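Local coordinates for protein dihydropyrimidinase (Brevibacillus agri, PDB 3SFW) that probably catalyses the reversible hydrolytic ring opening of dihydropyrimidines to N-carbamoyl-beta-amino acids, using two zinc ions, at residues 2-7 with 33-38; 73-78 with 115-120; 341-346 with 408-413. All coordinates share one frame; numbering follows the deposited sequence.

Interaction 1: residues 2-7 with 33-38; sequences KKWIRN and SDLQAT
In the small N-terminal beta sheet, set apart from the zinc-binding barrel, W4 of strand 2-6 lies against the loop 33-38, its six-membered ring covered by A37. The methyl CB of A37 makes a CH-pi contact, 3.8 Å from the ring centroid and 22° off the normal, and the backbone N of A37 sits over the same face, 3.5 Å from W4 CH2. Holding CG anti to the backbone N (chi1 -170°) carries the indole out to this loop. R6 covers the other face: its CD lies over the ring, and its guanidinium plane has W4 CZ2 above its centre, so the indole is sandwiched between A37 and R6. Water 2, in the ring plane, accepts from W4 NE1 (3.2 Å) and L35 N (2.9 Å). Further along, K2 NZ makes a weak hydrogen bond to T38 O (3.3 Å) and donates to water 1 at 2.8 Å. The loop links strands 27-32 and 41-44, the outermost of the four within this chain, while strand 2-6 runs between 20-24 and 41-44; W4 also packs on D20 and V42, R6 forms a salt bridge with D20, and L35 touches A30 of a second subunit.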
ATOM      1  N   LYS A   2      41.481   4.397 -37.781  1.00 23.85           N
ATOM      2  CA  LYS A   2      40.149   4.966 -37.853  1.00 22.20           C
ATOM      3  C   LYS A   2      39.208   3.950 -38.454  1.00 21.39           C
ATOM      4  O   LYS A   2      39.552   3.220 -39.407  1.00 20.94           O
ATOM      5  CB  LYS A   2      40.138   6.250 -38.677  1.00 26.85           C
ATOM      6  CG  LYS A   2      40.857   7.413 -38.004  1.00 30.92           C
ATOM      7  CD  LYS A   2      41.238   8.482 -39.030  1.00 36.68           C
ATOM      8  CE  LYS A   2      40.049   9.317 -39.423  1.00 37.74           C
ATOM      9  NZ  LYS A   2      40.462  10.611 -40.073  1.00 39.90           N
ATOM     10  N   LYS A   3      37.983   3.939 -37.947  1.00 14.85           N
ATOM     11  CA  LYS A   3      36.947   3.067 -38.477  1.00 16.80           C
ATOM     12  C   LYS A   3      35.680   3.880 -38.678  1.00 17.67           C
ATOM     13  O   LYS A   3      35.304   4.653 -37.803  1.00 19.16           O
ATOM     14  CB  LYS A   3      36.662   1.918 -37.493  1.00 17.19           C
ATOM     15  CG  LYS A   3      37.879   0.939 -37.316  1.00 17.72           C
ATOM     16  CD  LYS A   3      37.534  -0.150 -36.293  1.00 19.63           C
ATOM     17  CE  LYS A   3      38.731  -1.139 -36.071  1.00 18.22           C
ATOM     18  NZ  LYS A   3      39.975  -0.514 -35.476  1.00 17.64           N
ATOM     19  N   TRP A   4      35.049   3.707 -39.829  1.00 16.09           N
ATOM     20  CA  TRP A   4      33.881   4.485 -40.223  1.00 18.24           C
ATOM     21  C   TRP A   4      32.737   3.506 -40.415  1.00 17.15           C
ATOM     22  O   TRP A   4      32.706   2.741 -41.396  1.00 16.17           O
ATOM     23  CB  TRP A   4      34.191   5.189 -41.555  1.00 20.74           C
ATOM     24  CG  TRP A   4      33.217   6.233 -42.025  1.00 23.19           C
ATOM     25  CD1 TRP A   4      32.212   6.836 -41.313  1.00 23.32           C
ATOM     26  CD2 TRP A   4      33.205   6.828 -43.324  1.00 25.50           C
ATOM     27  NE1 TRP A   4      31.546   7.749 -42.124  1.00 24.55           N
ATOM     28  CE2 TRP A   4      32.139   7.755 -43.360  1.00 25.88           C
ATOM     29  CE3 TRP A   4      34.015   6.680 -44.466  1.00 27.24           C
ATOM     30  CZ2 TRP A   4      31.867   8.547 -44.499  1.00 28.43           C
ATOM     31  CZ3 TRP A   4      33.720   7.430 -45.601  1.00 26.25           C
ATOM     32  CH2 TRP A   4      32.659   8.356 -45.608  1.00 26.73           C
ATOM     33  N   ILE A   5      31.859   3.419 -39.406  1.00 14.53           N
ATOM     34  CA  ILE A   5      30.756   2.495 -39.448  1.00 16.27           C
ATOM     35  C   ILE A   5      29.576   3.168 -40.141  1.00 17.17           C
ATOM     36  O   ILE A   5      28.984   4.154 -39.597  1.00 17.60           O
ATOM     37  CB  ILE A   5      30.322   2.034 -38.031  1.00 13.79           C
ATOM     38  CG1 ILE A   5      31.529   1.590 -37.182  1.00 16.64           C
ATOM     39  CG2 ILE A   5      29.260   0.977 -38.104  1.00 14.29           C
ATOM     40  CD1 ILE A   5      31.144   1.263 -35.677  1.00 18.56           C
ATOM     41  N   ARG A   6      29.222   2.651 -41.311  1.00 15.52           N
ATOM     42  CA  ARG A   6      28.248   3.342 -42.207  1.00 17.28           C
ATOM     43  C   ARG A   6      26.926   2.616 -42.408  1.00 18.06           C
ATOM     44  O   ARG A   6      26.861   1.377 -42.415  1.00 17.54           O
ATOM     45  CB  ARG A   6      28.875   3.570 -43.594  1.00 19.49           C
ATOM     46  CG  ARG A   6      30.213   4.317 -43.556  1.00 19.81           C
ATOM     47  CD  ARG A   6      30.536   4.838 -44.942  1.00 24.62           C
ATOM     48  NE  ARG A   6      29.585   5.890 -45.300  1.00 27.84           N
ATOM     49  CZ  ARG A   6      29.585   6.532 -46.466  1.00 35.17           C
ATOM     50  NH1 ARG A   6      30.468   6.205 -47.400  1.00 34.72           N
ATOM     51  NH2 ARG A   6      28.693   7.494 -46.696  1.00 37.60           N
ATOM     52  N   ASN A   7      25.858   3.396 -42.546  1.00 15.98           N
ATOM     53  CA  ASN A   7      24.581   2.867 -43.010  1.00 15.94           C
ATOM     54  C   ASN A   7      23.780   2.116 -41.956  1.00 15.83           C
ATOM     55  O   ASN A   7      22.835   1.415 -42.310  1.00 17.16           O
ATOM     56  CB  ASN A   7      24.773   1.931 -44.221  1.00 22.16           C
ATOM     57  CG  ASN A   7      25.583   2.562 -45.329  1.00 34.57           C
ATOM     58  OD1 ASN A   7      25.407   3.747 -45.638  1.00 40.38           O
ATOM     59  ND2 ASN A   7      26.491   1.767 -45.956  1.00 36.63           N
ATOM     60  N   SER A  33      25.765  12.287 -40.848  1.00 23.20           N
ATOM     61  CA  SER A  33      25.149  11.716 -42.032  1.00 28.99           C
ATOM     62  C   SER A  33      26.085  11.795 -43.264  1.00 30.65           C
ATOM     63  O   SER A  33      25.939  11.031 -44.214  1.00 31.21           O
ATOM     64  CB  SER A  33      23.838  12.463 -42.309  1.00 30.08           C
ATOM     65  OG  SER A  33      23.949  13.803 -41.868  1.00 28.04           O
ATOM     66  N   ASP A  34      27.060  12.692 -43.226  1.00 26.92           N
ATOM     67  CA  ASP A  34      27.930  12.881 -44.399  1.00 31.36           C
ATOM     68  C   ASP A  34      29.346  13.242 -43.969  1.00 28.18           C
ATOM     69  O   ASP A  34      29.814  14.343 -44.237  1.00 26.39           O
ATOM     70  CB  ASP A  34      27.346  13.982 -45.319  1.00 34.17           C
ATOM     71  CG  ASP A  34      28.070  14.084 -46.677  1.00 39.02           C
ATOM     72  OD1 ASP A  34      28.654  13.072 -47.136  1.00 38.00           O
ATOM     73  OD2 ASP A  34      28.077  15.200 -47.267  1.00 39.68           O
ATOM     74  N   LEU A  35      30.013  12.343 -43.247  1.00 24.69           N
ATOM     75  CA  LEU A  35      31.280  12.702 -42.611  1.00 22.02           C
ATOM     76  C   LEU A  35      32.471  12.807 -43.600  1.00 25.49           C
ATOM     77  O   LEU A  35      33.479  13.435 -43.289  1.00 24.74           O
ATOM     78  CB  LEU A  35      31.624  11.694 -41.494  1.00 22.40           C
ATOM     79  CG  LEU A  35      30.700  11.750 -40.256  1.00 20.45           C
ATOM     80  CD1 LEU A  35      31.090  10.699 -39.271  1.00 20.85           C
ATOM     81  CD2 LEU A  35      30.767  13.146 -39.599  1.00 17.73           C
ATOM     82  N   GLN A  36      32.384  12.101 -44.724  1.00 27.53           N
ATOM     83  CA  GLN A  36      33.517  12.021 -45.688  1.00 34.85           C
ATOM     84  C   GLN A  36      34.854  11.737 -45.007  1.00 35.82           C
ATOM     85  O   GLN A  36      35.855  12.429 -45.248  1.00 35.25           O
ATOM     86  CB  GLN A  36      33.607  13.286 -46.563  1.00 38.04           C
ATOM     87  CG  GLN A  36      32.318  13.595 -47.336  1.00 43.15           C
ATOM     88  CD  GLN A  36      32.298  15.001 -47.922  1.00 47.38           C
ATOM     89  OE1 GLN A  36      33.295  15.727 -47.880  1.00 48.73           O
ATOM     90  NE2 GLN A  36      31.151  15.397 -48.462  1.00 49.97           N
ATOM     91  N   ALA A  37      34.866  10.706 -44.164  1.00 35.27           N
ATOM     92  CA  ALA A  37      36.066  10.310 -43.440  1.00 37.55           C
ATOM     93  C   ALA A  37      37.147   9.860 -44.413  1.00 40.71           C
ATOM     94  O   ALA A  37      36.896   9.099 -45.347  1.00 41.90           O
ATOM     95  CB  ALA A  37      35.753   9.209 -42.436  1.00 34.85           C
ATOM     96  N   THR A  38      38.340  10.406 -44.232  1.00 44.98           N
ATOM     97  CA  THR A  38      39.475   9.973 -45.026  1.00 45.72           C
ATOM     98  C   THR A  38      40.273   8.952 -44.235  1.00 44.11           C
ATOM     99  O   THR A  38      40.391   9.041 -42.986  1.00 40.52           O
ATOM    100  CB  THR A  38      40.384  11.169 -45.520  1.00 47.77           C
ATOM    101  OG1 THR A  38      40.757  12.004 -44.413  1.00 50.42           O
ATOM    102  CG2 THR A  38      39.651  12.020 -46.557  1.00 48.14           C
TER
HETATM  103  O   HOH W   1      38.186  11.747 -41.205  1.00 41.52           O
HETATM  104  O   HOH W   2      29.072   9.762 -42.476  1.00 31.77           O

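Interaction 2: residues 73-78 with 115-120; sequences NFFTGT and KAVIDY
T78, in the first turns of helix 74-83, turns its hydroxyl to the backbone of the 115-120 connection, where V117 N donates to T78 OG1 (2.9 Å) in a nearly straight bond of 168°. With chi1 at 61°, OG1 lies between the backbone N and the carbonyl carbon, from where it also donates back to F74 O at 2.6 Å. That second bond lies in the carbonyl plane, and F74 O is shared with T78 N, the ordinary helical donor. The methyl CG2 of T78 points elsewhere, 4.1 Å from A116 CB. I118 runs past T78 in the opposite direction, its CG1 3.7 Å from T78 CB.

V117 straddles two residues of the helix. Its CG2 rests on T78 OG1, whereas CG1 reaches the F75 ring, 3.6 Å from CE2, the two side chains meeting at a slant. F75 keeps CG anti to its backbone N (chi1 178°), which lays the ring along K115. There K115 O lies in the ring plane at the edge, 3.4 Å from F75 CD2, and it also receives a CA-H...O contact from F75 CA. The aliphatic part of K115 packs its CB near that of F75, but its NZ leads away to E110 O.

Parallel strands 86-93 and 119-124, with helix 101-112 between them, form a beta-alpha-beta unit of the amidohydrolase TIM-type barrel, and 115-120 is its return from helix to strand. F74 and T78 also reach strand 86-93, and V117 and I118 touch V437. Chemically, the buried hydroxyl joins two backbones, accepting from V117 N and donating to F74 O. This pair of bonds fixes the rotation of the T78 side chain.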
ATOM      1  N   ASN A  73      36.446 -18.929 -16.676  1.00 12.27           N
ATOM      2  CA  ASN A  73      37.398 -18.013 -16.056  1.00 12.87           C
ATOM      3  C   ASN A  73      37.317 -16.661 -16.752  1.00 14.40           C
ATOM      4  O   ASN A  73      36.342 -16.390 -17.468  1.00 12.53           O
ATOM      5  CB  ASN A  73      38.827 -18.601 -16.091  1.00 13.97           C
ATOM      6  CG  ASN A  73      39.354 -18.861 -17.517  1.00 17.20           C
ATOM      7  OD1 ASN A  73      40.415 -19.520 -17.704  1.00 23.79           O
ATOM      8  ND2 ASN A  73      38.668 -18.385 -18.502  1.00 13.02           N
ATOM      9  N   PHE A  74      38.254 -15.757 -16.459  1.00 12.37           N
ATOM     10  CA  PHE A  74      38.146 -14.418 -17.059  1.00 12.48           C
ATOM     11  C   PHE A  74      38.318 -14.424 -18.550  1.00 15.64           C
ATOM     12  O   PHE A  74      37.705 -13.625 -19.226  1.00 17.07           O
ATOM     13  CB  PHE A  74      39.073 -13.397 -16.395  1.00 12.53           C
ATOM     14  CG  PHE A  74      38.444 -12.738 -15.210  1.00 10.04           C
ATOM     15  CD1 PHE A  74      38.336 -13.431 -14.000  1.00 12.08           C
ATOM     16  CD2 PHE A  74      37.903 -11.446 -15.318  1.00 12.75           C
ATOM     17  CE1 PHE A  74      37.705 -12.870 -12.867  1.00 12.95           C
ATOM     18  CE2 PHE A  74      37.190 -10.889 -14.218  1.00 11.40           C
ATOM     19  CZ  PHE A  74      37.125 -11.575 -12.982  1.00 10.41           C
ATOM     20  N   PHE A  75      39.077 -15.394 -19.093  1.00 10.92           N
ATOM     21  CA  PHE A  75      39.199 -15.490 -20.544  1.00 12.59           C
ATOM     22  C   PHE A  75      37.870 -15.994 -21.174  1.00 11.15           C
ATOM     23  O   PHE A  75      37.306 -15.341 -22.042  1.00 13.02           O
ATOM     24  CB  PHE A  75      40.369 -16.425 -20.944  1.00 10.74           C
ATOM     25  CG  PHE A  75      40.524 -16.595 -22.427  1.00 12.94           C
ATOM     26  CD1 PHE A  75      40.306 -17.845 -23.001  1.00 15.86           C
ATOM     27  CD2 PHE A  75      40.756 -15.499 -23.249  1.00 13.46           C
ATOM     28  CE1 PHE A  75      40.399 -18.031 -24.385  1.00 17.53           C
ATOM     29  CE2 PHE A  75      40.869 -15.667 -24.663  1.00 14.11           C
ATOM     30  CZ  PHE A  75      40.663 -16.948 -25.219  1.00 15.84           C
ATOM     31  N   THR A  76      37.450 -17.202 -20.818  1.00 10.89           N
ATOM     32  CA  THR A  76      36.270 -17.787 -21.494  1.00 13.53           C
ATOM     33  C   THR A  76      35.003 -16.987 -21.171  1.00 11.02           C
ATOM     34  O   THR A  76      34.111 -16.870 -22.028  1.00 13.13           O
ATOM     35  CB  THR A  76      36.043 -19.289 -21.207  1.00 12.48           C
ATOM     36  OG1 THR A  76      35.751 -19.491 -19.824  1.00 13.07           O
ATOM     37  CG2 THR A  76      37.335 -20.162 -21.622  1.00 12.40           C
ATOM     38  N   GLY A  77      34.905 -16.505 -19.929  1.00 12.83           N
ATOM     39  CA  GLY A  77      33.696 -15.777 -19.533  1.00 11.93           C
ATOM     40  C   GLY A  77      33.570 -14.443 -20.273  1.00 11.99           C
ATOM     41  O   GLY A  77      32.459 -14.059 -20.694  1.00 12.80           O
ATOM     42  N   THR A  78      34.669 -13.711 -20.414  1.00 11.26           N
ATOM     43  CA  THR A  78      34.611 -12.434 -21.167  1.00 11.50           C
ATOM     44  C   THR A  78      34.439 -12.676 -22.653  1.00 11.31           C
ATOM     45  O   THR A  78      33.778 -11.905 -23.344  1.00 10.77           O
ATOM     46  CB  THR A  78      35.817 -11.479 -20.902  1.00 10.34           C
ATOM     47  OG1 THR A  78      37.057 -12.095 -21.290  1.00 10.91           O
ATOM     48  CG2 THR A  78      35.844 -11.084 -19.429  1.00 11.22           C
ATOM     49  N   LYS A 115      44.079 -11.981 -19.243  1.00 15.35           N
ATOM     50  CA  LYS A 115      43.109 -13.024 -19.623  1.00 15.21           C
ATOM     51  C   LYS A 115      41.792 -12.432 -20.186  1.00 14.38           C
ATOM     52  O   LYS A 115      41.307 -12.844 -21.225  1.00 13.96           O
ATOM     53  CB  LYS A 115      42.836 -13.970 -18.413  1.00 19.14           C
ATOM     54  CG  LYS A 115      44.092 -14.650 -17.853  1.00 23.85           C
ATOM     55  CD  LYS A 115      43.895 -15.284 -16.451  1.00 31.28           C
ATOM     56  CE  LYS A 115      44.967 -14.731 -15.449  1.00 31.30           C
ATOM     57  NZ  LYS A 115      45.290 -15.590 -14.271  1.00 35.96           N
ATOM     58  N   ALA A 116      41.294 -11.354 -19.583  1.00 14.38           N
ATOM     59  CA  ALA A 116      40.032 -10.725 -20.075  1.00 11.98           C
ATOM     60  C   ALA A 116      40.150 -10.148 -21.496  1.00 15.05           C
ATOM     61  O   ALA A 116      41.232  -9.598 -21.856  1.00 12.91           O
ATOM     62  CB  ALA A 116      39.610  -9.570 -19.070  1.00 13.70           C
ATOM     63  N   VAL A 117      39.128 -10.377 -22.331  1.00 10.20           N
ATOM     64  CA  VAL A 117      39.155  -9.923 -23.726  1.00 11.63           C
ATOM     65  C   VAL A 117      38.338  -8.655 -23.882  1.00 11.72           C
ATOM     66  O   VAL A 117      38.438  -7.985 -24.905  1.00 12.72           O
ATOM     67  CB  VAL A 117      38.656 -10.994 -24.709  1.00 11.38           C
ATOM     68  CG1 VAL A 117      39.425 -12.329 -24.465  1.00 11.81           C
ATOM     69  CG2 VAL A 117      37.142 -11.235 -24.572  1.00 12.76           C
ATOM     70  N   ILE A 118      37.591  -8.309 -22.832  1.00 12.51           N
ATOM     71  CA  ILE A 118      36.894  -7.020 -22.787  1.00  9.25           C
ATOM     72  C   ILE A 118      37.031  -6.444 -21.394  1.00  9.83           C
ATOM     73  O   ILE A 118      37.665  -7.040 -20.504  1.00 13.37           O
ATOM     74  CB  ILE A 118      35.387  -7.145 -23.158  1.00 11.93           C
ATOM     75  CG1 ILE A 118      34.775  -8.367 -22.506  1.00 16.64           C
ATOM     76  CG2 ILE A 118      35.206  -7.351 -24.654  1.00 14.28           C
ATOM     77  CD1 ILE A 118      33.906  -8.146 -21.423  1.00 16.39           C
ATOM     78  N   ASP A 119      36.531  -5.215 -21.201  1.00 11.98           N
ATOM     79  CA  ASP A 119      36.870  -4.459 -20.015  1.00  8.39           C
ATOM     80  C   ASP A 119      36.093  -4.933 -18.787  1.00 10.81           C
ATOM     81  O   ASP A 119      35.015  -5.525 -18.924  1.00 11.70           O
ATOM     82  CB  ASP A 119      36.627  -2.974 -20.237  1.00 10.05           C
ATOM     83  CG  ASP A 119      37.654  -2.371 -21.173  1.00 13.54           C
ATOM     84  OD1 ASP A 119      38.517  -3.155 -21.664  1.00 13.36           O
ATOM     85  OD2 ASP A 119      37.622  -1.149 -21.432  1.00 12.62           O
ATOM     86  N   TYR A 120      36.642  -4.678 -17.596  1.00 11.36           N
ATOM     87  CA  TYR A 120      36.053  -5.245 -16.366  1.00 10.13           C
ATOM     88  C   TYR A 120      36.263  -4.302 -15.202  1.00 10.40           C
ATOM     89  O   TYR A 120      37.356  -3.706 -15.048  1.00 11.40           O
ATOM     90  CB  TYR A 120      36.648  -6.634 -16.032  1.00 12.24           C
ATOM     91  CG  TYR A 120      38.173  -6.642 -15.942  1.00 10.29           C
ATOM     92  CD1 TYR A 120      38.967  -6.740 -17.108  1.00  9.90           C
ATOM     93  CD2 TYR A 120      38.818  -6.569 -14.679  1.00 11.11           C
ATOM     94  CE1 TYR A 120      40.387  -6.639 -17.035  1.00 10.29           C
ATOM     95  CE2 TYR A 120      40.211  -6.490 -14.597  1.00 13.85           C
ATOM     96  CZ  TYR A 120      40.987  -6.570 -15.764  1.00 13.01           C
ATOM     97  OH  TYR A 120      42.371  -6.486 -15.650  1.00 14.40           O
TER

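Interaction 3: residues 341-346 with 408-413; sequences IIEDRM and THHMNV
E343 reaches across to the loop 408-413 with a side chain extended from CB to its carboxylate. CB begins against M411, 3.9 Å from its SD, and CG stands anti to the backbone N (chi1 -174°), directing the chain outward. At the tip the two oxygens divide the work. OE1 takes the backbone N-H of H410 at 2.7 Å on its syn lone pair, and a weak bond from M411 N at 3.2 Å; H409 CB also lies 3.6 Å from it. OE2 accepts from H410 ND1 at 2.7 Å in a nearly straight bond of 174°. That bond lies in the imidazole plane but comes 25° out of the carboxylate plane. This His-carboxylate pair, with the backbone amide beside it, fastens a loop between strands 393-403 and 422-432 to the segment 341-346, which leads into helix 345-354 of the amidohydrolase barrel. The H410 ring also stacks on F83. M411 packs next to E343: its CG is 4.0 Å from I342 CG2, and its side chain touches A80 of helix 74-83. H409 turns its ring away, giving NE2 to V413 O (3.1 Å), while its ND1 and D344 OD2 both bond to N416.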
ATOM      1  N   ILE A 341      24.535 -17.701 -17.789  1.00  9.43           N
ATOM      2  CA  ILE A 341      23.603 -16.682 -18.237  1.00 11.61           C
ATOM      3  C   ILE A 341      24.307 -15.543 -19.038  1.00 12.68           C
ATOM      4  O   ILE A 341      23.650 -14.741 -19.714  1.00 11.69           O
ATOM      5  CB  ILE A 341      22.859 -16.062 -16.983  1.00  8.94           C
ATOM      6  CG1 ILE A 341      22.342 -17.130 -16.019  1.00 10.46           C
ATOM      7  CG2 ILE A 341      21.681 -15.127 -17.442  1.00 13.40           C
ATOM      8  CD1 ILE A 341      21.269 -18.070 -16.666  1.00 10.27           C
ATOM      9  N   ILE A 342      25.626 -15.455 -18.961  1.00 11.37           N
ATOM     10  CA  ILE A 342      26.286 -14.235 -19.486  1.00 11.31           C
ATOM     11  C   ILE A 342      26.038 -14.010 -20.986  1.00 11.94           C
ATOM     12  O   ILE A 342      25.892 -12.870 -21.442  1.00 11.49           O
ATOM     13  CB  ILE A 342      27.775 -14.201 -19.132  1.00  9.54           C
ATOM     14  CG1 ILE A 342      28.305 -12.757 -19.152  1.00 11.43           C
ATOM     15  CG2 ILE A 342      28.621 -15.120 -20.100  1.00 10.25           C
ATOM     16  CD1 ILE A 342      29.759 -12.681 -18.521  1.00 11.14           C
ATOM     17  N   GLU A 343      25.990 -15.096 -21.763  1.00  8.70           N
ATOM     18  CA  GLU A 343      26.029 -14.945 -23.185  1.00 10.21           C
ATOM     19  C   GLU A 343      24.674 -14.545 -23.787  1.00 13.88           C
ATOM     20  O   GLU A 343      24.613 -13.804 -24.774  1.00 15.53           O
ATOM     21  CB  GLU A 343      26.495 -16.252 -23.824  1.00  8.98           C
ATOM     22  CG  GLU A 343      26.701 -16.117 -25.335  1.00 11.13           C
ATOM     23  CD  GLU A 343      27.532 -17.257 -25.922  1.00 13.88           C
ATOM     24  OE1 GLU A 343      28.144 -18.033 -25.150  1.00 15.48           O
ATOM     25  OE2 GLU A 343      27.584 -17.350 -27.170  1.00 14.93           O
ATOM     26  N   ASP A 344      23.597 -14.945 -23.134  1.00 13.12           N
ATOM     27  CA  ASP A 344      22.260 -14.766 -23.738  1.00 10.00           C
ATOM     28  C   ASP A 344      21.483 -13.577 -23.204  1.00 12.58           C
ATOM     29  O   ASP A 344      20.343 -13.281 -23.686  1.00 12.63           O
ATOM     30  CB  ASP A 344      21.476 -16.055 -23.665  1.00 10.02           C
ATOM     31  CG  ASP A 344      22.172 -17.161 -24.417  1.00 14.97           C
ATOM     32  OD1 ASP A 344      22.546 -16.927 -25.605  1.00 13.92           O
ATOM     33  OD2 ASP A 344      22.462 -18.191 -23.783  1.00 13.37           O
ATOM     34  N   ARG A 345      22.107 -12.849 -22.275  1.00 10.72           N
ATOM     35  CA  ARG A 345      21.396 -11.729 -21.591  1.00  9.11           C
ATOM     36  C   ARG A 345      20.834 -10.717 -22.616  1.00 12.66           C
ATOM     37  O   ARG A 345      19.627 -10.354 -22.545  1.00 11.94           O
ATOM     38  CB  ARG A 345      22.335 -10.985 -20.606  1.00 10.08           C
ATOM     39  CG  ARG A 345      21.652  -9.752 -19.945  1.00 11.11           C
ATOM     40  CD  ARG A 345      22.638  -9.025 -18.980  1.00 12.04           C
ATOM     41  NE  ARG A 345      23.776  -8.495 -19.713  1.00 11.73           N
ATOM     42  CZ  ARG A 345      24.106  -7.206 -19.784  1.00 10.70           C
ATOM     43  NH1 ARG A 345      23.380  -6.287 -19.129  1.00 10.75           N
ATOM     44  NH2 ARG A 345      25.158  -6.839 -20.535  1.00  9.05           N
ATOM     45  N   MET A 346      21.685 -10.199 -23.508  1.00 10.27           N
ATOM     46  CA  MET A 346      21.247  -9.126 -24.430  1.00  9.93           C
ATOM     47  C   MET A 346      20.138  -9.647 -25.365  1.00 11.64           C
ATOM     48  O   MET A 346      19.105  -8.959 -25.580  1.00 12.75           O
ATOM     49  CB  MET A 346      22.417  -8.617 -25.270  1.00 11.43           C
ATOM     50  CG  MET A 346      23.505  -7.894 -24.467  1.00 14.44           C
ATOM     51  SD  MET A 346      22.953  -6.298 -23.863  1.00 17.91           S
ATOM     52  CE  MET A 346      23.063  -5.318 -25.325  1.00 16.78           C
ATOM     53  N   THR A 408      26.094 -24.137 -29.875  1.00 18.50           N
ATOM     54  CA  THR A 408      26.591 -22.956 -30.572  1.00 16.44           C
ATOM     55  C   THR A 408      27.003 -21.847 -29.605  1.00 19.51           C
ATOM     56  O   THR A 408      27.502 -20.816 -30.053  1.00 19.62           O
ATOM     57  CB  THR A 408      25.535 -22.372 -31.542  1.00 18.82           C
ATOM     58  OG1 THR A 408      24.293 -22.228 -30.855  1.00 21.75           O
ATOM     59  CG2 THR A 408      25.358 -23.313 -32.747  1.00 22.40           C
ATOM     60  N   HIS A 409      26.863 -22.079 -28.292  1.00 16.99           N
ATOM     61  CA  HIS A 409      27.299 -21.060 -27.311  1.00 15.82           C
ATOM     62  C   HIS A 409      28.827 -21.069 -27.082  1.00 18.18           C
ATOM     63  O   HIS A 409      29.551 -21.938 -27.608  1.00 18.06           O
ATOM     64  CB  HIS A 409      26.437 -21.045 -26.003  1.00 15.79           C
ATOM     65  CG  HIS A 409      26.750 -22.130 -24.997  1.00 14.99           C
ATOM     66  ND1 HIS A 409      25.859 -22.472 -23.993  1.00 12.74           N
ATOM     67  CD2 HIS A 409      27.886 -22.828 -24.735  1.00 14.54           C
ATOM     68  CE1 HIS A 409      26.419 -23.350 -23.177  1.00 14.44           C
ATOM     69  NE2 HIS A 409      27.654 -23.574 -23.597  1.00 14.55           N
ATOM     70  N   HIS A 410      29.326 -20.080 -26.359  1.00 12.81           N
ATOM     71  CA  HIS A 410      30.777 -19.953 -26.147  1.00 13.61           C
ATOM     72  C   HIS A 410      31.175 -20.012 -24.676  1.00 15.91           C
ATOM     73  O   HIS A 410      32.382 -19.933 -24.344  1.00 18.80           O
ATOM     74  CB  HIS A 410      31.283 -18.667 -26.811  1.00 13.08           C
ATOM     75  CG  HIS A 410      30.942 -18.578 -28.266  1.00 14.39           C
ATOM     76  ND1 HIS A 410      29.682 -18.204 -28.701  1.00 12.95           N
ATOM     77  CD2 HIS A 410      31.667 -18.857 -29.382  1.00 14.41           C
ATOM     78  CE1 HIS A 410      29.654 -18.235 -30.028  1.00 17.48           C
ATOM     79  NE2 HIS A 410      30.828 -18.668 -30.463  1.00 15.99           N
ATOM     80  N   MET A 411      30.179 -20.124 -23.779  1.00 13.06           N
ATOM     81  CA  MET A 411      30.467 -20.305 -22.348  1.00 12.20           C
ATOM     82  C   MET A 411      31.113 -21.680 -22.115  1.00 16.87           C
ATOM     83  O   MET A 411      30.767 -22.650 -22.819  1.00 15.43           O
ATOM     84  CB  MET A 411      29.186 -20.170 -21.518  1.00 15.25           C
ATOM     85  CG  MET A 411      28.560 -18.769 -21.652  1.00 13.84           C
ATOM     86  SD  MET A 411      26.943 -18.703 -20.886  1.00 13.70           S
ATOM     87  CE  MET A 411      25.993 -19.755 -22.061  1.00 14.70           C
ATOM     88  N   ASN A 412      32.133 -21.727 -21.253  1.00 13.68           N
ATOM     89  CA  ASN A 412      32.827 -22.994 -21.039  1.00 15.10           C
ATOM     90  C   ASN A 412      32.021 -23.855 -20.055  1.00 15.89           C
ATOM     91  O   ASN A 412      32.444 -24.068 -18.918  1.00 15.02           O
ATOM     92  CB  ASN A 412      34.272 -22.765 -20.558  1.00 16.72           C
ATOM     93  CG  ASN A 412      35.107 -24.045 -20.584  1.00 22.32           C
ATOM     94  OD1 ASN A 412      34.713 -25.040 -21.219  1.00 21.99           O
ATOM     95  ND2 ASN A 412      36.174 -24.076 -19.796  1.00 19.59           N
ATOM     96  N   VAL A 413      30.870 -24.381 -20.519  1.00 14.52           N
ATOM     97  CA  VAL A 413      29.953 -25.142 -19.660  1.00 15.32           C
ATOM     98  C   VAL A 413      29.160 -26.066 -20.560  1.00 15.10           C
ATOM     99  O   VAL A 413      28.930 -25.752 -21.717  1.00 15.17           O
ATOM    100  CB  VAL A 413      28.942 -24.207 -18.920  1.00 18.80           C
ATOM    101  CG1 VAL A 413      28.318 -24.909 -17.700  1.00 16.36           C
ATOM    102  CG2 VAL A 413      29.637 -22.940 -18.477  1.00 31.23           C
TER

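From the N terminus, interaction 1 comes first, closing a loop of 25 residues, largely strand, within the small N-terminal sheet. Interaction 2 then closes a loop holding strand 86-93 and helix 101-112, joining the start of helix 74-83 to the entry of strand 119-124. Interaction 3 closes the longest of the three, from the start of helix 345-354 to the loop after strand 393-403. The three follow in series, with neither nesting nor crossing. Interactions 2 and 3 touch in the barrel domain, where T76 packs on N412 and G77 on I342, whereas interaction 1 stays apart, its centre about 30 Å from that of interaction 2 and about 32 Å from that of interaction 3.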